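PDB 4E6Z: apicoplast TIC22, putative from Plasmodium falciparum 3D7, which probably acts as an essential chaperone required for protein import into the apicoplast. Local coordinates for residues Q98-D108 with Q162-K172. Residues are numbered along the deposited sequence; the frame is centred on the assembly and turned at random.
Sequences QVCYMFLCPYD and QNIYWKLISSK
Cys100 and Met102 of strand 98-103 interlock by their backbones with Tyr165, Lys167 and Ile169 of the parallel strand 164-169. Cys100 N donates to Tyr165 O and Cys100 O receives Lys167 N (2.8 Å, nearly straight at 171°); two residues on, Met102 N donates to Lys167 O and Met102 O accepts from Ile169 N. Tyr165 N to Gln98 O and Leu104 N to Ile169 O (3.0 Å) extend the ladder at its two ends. Ile169 O has a second donor in a water 2.6 Å away, which also accepts from Cys105 N and donates to Asp108 OD2, tying the end of strand 164-169 to the turn and helix start that follow strand 98-103. The same OD2, through its syn lone pair, takes Lys172 N at 2.8 Å, while Asp108 OD1 receives a second water; this carboxylate thus bridges the starts of two helices. Ser171 OG faces Cys105 CB, and as N-cap it weakly accepts from Gln174 N.

On the face of Cys100, Met102, Trp166 and Leu168, Cys100 CB lies 3.5 Å from Trp166 CZ3, and its SG makes an oblique sulfur-aromatic contact, 4.5 Å from the centroid of the six-membered ring. The selenomethionine Met102, bent at its last torsion (chi3 -59°), brings CE to 3.8 Å from Trp166 CB; helix 135-150 packs against this side through Leu141 and Met142. On the reverse face, the aliphatic part of Lys167 runs alongside the Tyr101 ring, CD 3.6 Å from CE1, while Tyr101 OH is hydrogen-bonded to Glu94. Phe103 CD1 rests against Ile169 CB. With Val99 bonded through its backbone to Phe92, strand 97-103 is the middle of a three-stranded mixed sheet. The arrangement is a parallel pair at the edge of this small sheet in a Tic22-like protein, its long connection including helices 106-119 and 135-150 and strand 129-134 of another sheet.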
loop_
_atom_site.group_PDB
_atom_site.type_symbol
_atom_site.label_atom_id
_atom_site.label_comp_id
_atom_site.label_asym_id
_atom_site.label_seq_id
_atom_site.Cartn_x
_atom_site.Cartn_y
_atom_site.Cartn_z
ATOM N N GLN A 98 -1.414 20.308 -8.687
ATOM C CA GLN A 98 -0.073 19.750 -8.601
ATOM C C GLN A 98 -0.149 18.377 -7.947
ATOM O O GLN A 98 -0.523 18.263 -6.782
ATOM C CB GLN A 98 0.837 20.670 -7.788
ATOM C CG GLN A 98 1.015 22.056 -8.383
ATOM C CD GLN A 98 1.832 22.966 -7.488
ATOM O OE1 GLN A 98 3.058 23.012 -7.585
ATOM N NE2 GLN A 98 1.155 23.690 -6.605
ATOM N N VAL A 99 0.204 17.339 -8.696
ATOM C CA VAL A 99 0.064 15.973 -8.205
ATOM C C VAL A 99 1.391 15.249 -8.009
ATOM O O VAL A 99 2.262 15.276 -8.876
ATOM C CB VAL A 99 -0.814 15.131 -9.146
ATOM C CG1 VAL A 99 -0.822 13.679 -8.703
ATOM C CG2 VAL A 99 -2.225 15.685 -9.180
ATOM N N CYS A 100 1.532 14.599 -6.858
ATOM C CA CYS A 100 2.643 13.689 -6.623
ATOM C C CYS A 100 2.122 12.265 -6.420
ATOM O O CYS A 100 1.037 12.065 -5.881
ATOM C CB CYS A 100 3.498 14.147 -5.434
ATOM S SG CYS A 100 4.522 15.615 -5.788
ATOM N N TYR A 101 2.904 11.287 -6.862
ATOM C CA TYR A 101 2.494 9.889 -6.846
ATOM C C TYR A 101 3.163 9.089 -5.736
ATOM O O TYR A 101 4.380 9.127 -5.572
ATOM C CB TYR A 101 2.790 9.248 -8.203
ATOM C CG TYR A 101 1.950 9.818 -9.319
ATOM C CD1 TYR A 101 0.674 9.335 -9.565
ATOM C CD2 TYR A 101 2.425 10.851 -10.117
ATOM C CE1 TYR A 101 -0.106 9.858 -10.580
ATOM C CE2 TYR A 101 1.653 11.382 -11.137
ATOM C CZ TYR A 101 0.387 10.881 -11.361
ATOM O OH TYR A 101 -0.390 11.396 -12.371
HETATM N N MSE A 102 2.355 8.366 -4.974
HETATM C CA MSE A 102 2.864 7.497 -3.925
HETATM C C MSE A 102 2.412 6.066 -4.195
HETATM O O MSE A 102 1.222 5.807 -4.346
HETATM C CB MSE A 102 2.343 7.959 -2.572
HETATM C CG MSE A 102 2.612 9.416 -2.297
HETATM SE SE MSE A 102 1.959 9.982 -0.557
HETATM C CE MSE A 102 0.062 9.559 -0.766
ATOM N N PHE A 103 3.363 5.142 -4.273
ATOM C CA PHE A 103 3.058 3.765 -4.648
ATOM C C PHE A 103 3.148 2.818 -3.455
ATOM O O PHE A 103 4.088 2.888 -2.662
ATOM C CB PHE A 103 4.000 3.291 -5.758
ATOM C CG PHE A 103 3.926 4.117 -7.013
ATOM C CD1 PHE A 103 3.078 3.755 -8.047
ATOM C CD2 PHE A 103 4.705 5.260 -7.158
ATOM C CE1 PHE A 103 3.002 4.513 -9.202
ATOM C CE2 PHE A 103 4.639 6.024 -8.314
ATOM C CZ PHE A 103 3.785 5.649 -9.341
ATOM N N LEU A 104 2.164 1.934 -3.329
ATOM C CA LEU A 104 2.199 0.910 -2.290
ATOM C C LEU A 104 3.100 -0.244 -2.715
ATOM O O LEU A 104 3.591 -1.000 -1.876
ATOM C CB LEU A 104 0.788 0.417 -1.966
ATOM C CG LEU A 104 0.015 1.315 -0.997
ATOM C CD1 LEU A 104 -1.490 1.130 -1.136
ATOM C CD2 LEU A 104 0.463 1.062 0.439
ATOM N N CYS A 105 3.319 -0.365 -4.022
ATOM C CA CYS A 105 4.195 -1.401 -4.571
ATOM C C CYS A 105 5.403 -0.765 -5.240
ATOM O O CYS A 105 5.251 0.062 -6.139
ATOM C CB CYS A 105 3.440 -2.284 -5.568
ATOM S SG CYS A 105 4.465 -3.512 -6.421
ATOM N N PRO A 106 6.610 -1.156 -4.799
ATOM C CA PRO A 106 7.861 -0.534 -5.251
ATOM C C PRO A 106 8.112 -0.775 -6.735
ATOM O O PRO A 106 8.811 0.009 -7.372
ATOM C CB PRO A 106 8.926 -1.252 -4.415
ATOM C CG PRO A 106 8.300 -2.581 -4.084
ATOM C CD PRO A 106 6.851 -2.280 -3.876
ATOM N N TYR A 107 7.552 -1.848 -7.277
ATOM C CA TYR A 107 7.766 -2.173 -8.682
ATOM C C TYR A 107 6.892 -1.312 -9.591
ATOM O O TYR A 107 7.238 -1.077 -10.743
ATOM C CB TYR A 107 7.556 -3.670 -8.930
ATOM C CG TYR A 107 8.446 -4.529 -8.060
ATOM C CD1 TYR A 107 9.820 -4.569 -8.264
ATOM C CD2 TYR A 107 7.917 -5.283 -7.022
ATOM C CE1 TYR A 107 10.640 -5.345 -7.463
ATOM C CE2 TYR A 107 8.727 -6.063 -6.217
ATOM C CZ TYR A 107 10.088 -6.091 -6.442
ATOM O OH TYR A 107 10.896 -6.865 -5.641
ATOM N N ASP A 108 5.766 -0.837 -9.065
ATOM C CA ASP A 108 4.963 0.148 -9.777
ATOM C C ASP A 108 5.744 1.465 -9.857
ATOM O O ASP A 108 5.714 2.147 -10.875
ATOM C CB ASP A 108 3.626 0.381 -9.070
ATOM C CG ASP A 108 2.682 -0.820 -9.160
ATOM O OD1 ASP A 108 3.023 -1.825 -9.821
ATOM O OD2 ASP A 108 1.587 -0.745 -8.564
ATOM N N GLN A 162 -1.272 25.513 -6.300
ATOM C CA GLN A 162 -0.855 25.948 -4.972
ATOM C C GLN A 162 -0.438 24.762 -4.103
ATOM O O GLN A 162 0.743 24.587 -3.802
ATOM C CB GLN A 162 -1.978 26.732 -4.289
ATOM C CG GLN A 162 -1.579 27.360 -2.966
ATOM C CD GLN A 162 -0.537 28.448 -3.133
ATOM O OE1 GLN A 162 0.346 28.612 -2.292
ATOM N NE2 GLN A 162 -0.634 29.196 -4.226
ATOM N N ASN A 163 -1.414 23.951 -3.701
ATOM C CA ASN A 163 -1.146 22.787 -2.862
ATOM C C ASN A 163 -1.005 21.494 -3.655
ATOM O O ASN A 163 -1.678 21.293 -4.666
ATOM C CB ASN A 163 -2.227 22.631 -1.789
ATOM C CG ASN A 163 -2.012 23.556 -0.609
ATOM O OD1 ASN A 163 -0.901 24.028 -0.369
ATOM N ND2 ASN A 163 -3.079 23.815 0.141
ATOM N N ILE A 164 -0.125 20.620 -3.182
ATOM C CA ILE A 164 0.146 19.357 -3.852
ATOM C C ILE A 164 -0.872 18.288 -3.483
ATOM O O ILE A 164 -1.137 18.048 -2.306
ATOM C CB ILE A 164 1.554 18.833 -3.511
ATOM C CG1 ILE A 164 2.623 19.809 -4.008
ATOM C CG2 ILE A 164 1.765 17.444 -4.102
ATOM C CD1 ILE A 164 4.037 19.394 -3.661
ATOM N N TYR A 165 -1.443 17.648 -4.496
ATOM C CA TYR A 165 -2.325 16.512 -4.278
ATOM C C TYR A 165 -1.525 15.211 -4.261
ATOM O O TYR A 165 -1.024 14.762 -5.293
ATOM C CB TYR A 165 -3.422 16.458 -5.344
ATOM C CG TYR A 165 -4.308 15.235 -5.240
ATOM C CD1 TYR A 165 -5.141 15.049 -4.145
ATOM C CD2 TYR A 165 -4.313 14.269 -6.236
ATOM C CE1 TYR A 165 -5.951 13.935 -4.043
ATOM C CE2 TYR A 165 -5.121 13.150 -6.145
ATOM C CZ TYR A 165 -5.937 12.988 -5.045
ATOM O OH TYR A 165 -6.744 11.875 -4.949
ATOM N N TRP A 166 -1.400 14.620 -3.079
ATOM C CA TRP A 166 -0.672 13.370 -2.915
ATOM C C TRP A 166 -1.564 12.181 -3.257
ATOM O O TRP A 166 -2.483 11.851 -2.511
ATOM C CB TRP A 166 -0.146 13.253 -1.484
ATOM C CG TRP A 166 0.778 14.370 -1.118
ATOM C CD1 TRP A 166 0.451 15.543 -0.492
ATOM C CD2 TRP A 166 2.186 14.429 -1.369
ATOM N NE1 TRP A 166 1.573 16.321 -0.331
ATOM C CE2 TRP A 166 2.652 15.661 -0.864
ATOM C CE3 TRP A 166 3.100 13.558 -1.971
ATOM C CZ2 TRP A 166 3.987 16.042 -0.942
ATOM C CZ3 TRP A 166 4.427 13.939 -2.050
ATOM C CH2 TRP A 166 4.858 15.169 -1.537
ATOM N N LYS A 167 -1.286 11.547 -4.393
ATOM C CA LYS A 167 -2.114 10.454 -4.898
ATOM C C LYS A 167 -1.523 9.087 -4.562
ATOM O O LYS A 167 -0.425 8.748 -5.000
ATOM C CB LYS A 167 -2.297 10.593 -6.409
ATOM C CG LYS A 167 -3.080 9.472 -7.058
ATOM C CD LYS A 167 -3.092 9.623 -8.574
ATOM C CE LYS A 167 -3.939 10.807 -9.008
ATOM N NZ LYS A 167 -5.381 10.600 -8.693
ATOM N N LEU A 168 -2.266 8.306 -3.784
ATOM C CA LEU A 168 -1.823 6.971 -3.395
ATOM C C LEU A 168 -2.213 5.951 -4.462
ATOM O O LEU A 168 -3.369 5.890 -4.878
ATOM C CB LEU A 168 -2.429 6.591 -2.039
ATOM C CG LEU A 168 -2.029 5.255 -1.401
ATOM C CD1 LEU A 168 -0.551 5.230 -1.045
ATOM C CD2 LEU A 168 -2.878 4.985 -0.167
ATOM N N ILE A 169 -1.244 5.155 -4.903
ATOM C CA ILE A 169 -1.484 4.135 -5.920
ATOM C C ILE A 169 -1.347 2.716 -5.366
ATOM O O ILE A 169 -0.239 2.273 -5.055
ATOM C CB ILE A 169 -0.491 4.274 -7.091
ATOM C CG1 ILE A 169 -0.405 5.728 -7.557
ATOM C CG2 ILE A 169 -0.888 3.346 -8.233
ATOM C CD1 ILE A 169 -1.723 6.292 -8.028
ATOM N N SER A 170 -2.466 2.000 -5.260
ATOM C CA SER A 170 -2.431 0.608 -4.819
ATOM C C SER A 170 -1.620 -0.243 -5.786
ATOM O O SER A 170 -1.456 0.114 -6.945
ATOM C CB SER A 170 -3.847 0.033 -4.687
ATOM O OG SER A 170 -4.520 0.562 -3.561
ATOM N N SER A 171 -1.107 -1.368 -5.298
ATOM C CA SER A 171 -0.381 -2.306 -6.142
ATOM C C SER A 171 -1.204 -2.666 -7.369
ATOM O O SER A 171 -2.342 -3.121 -7.253
ATOM C CB SER A 171 -0.038 -3.576 -5.362
ATOM O OG SER A 171 0.540 -4.554 -6.211
ATOM N N LYS A 172 -0.624 -2.458 -8.544
ATOM C CA LYS A 172 -1.317 -2.752 -9.793
ATOM C C LYS A 172 -1.751 -4.217 -9.833
ATOM O O LYS A 172 -2.853 -4.536 -10.269
ATOM C CB LYS A 172 -0.412 -2.436 -10.983
ATOM C CG LYS A 172 -1.065 -2.619 -12.338
ATOM C CD LYS A 172 -0.029 -2.563 -13.450
ATOM C CE LYS A 172 -0.685 -2.554 -14.820
ATOM N NZ LYS A 172 -1.448 -1.295 -15.067
HETATM O O HOH W 1 1.688 0.792 -6.094
HETATM O O HOH W 2 1.860 -4.246 -9.256
#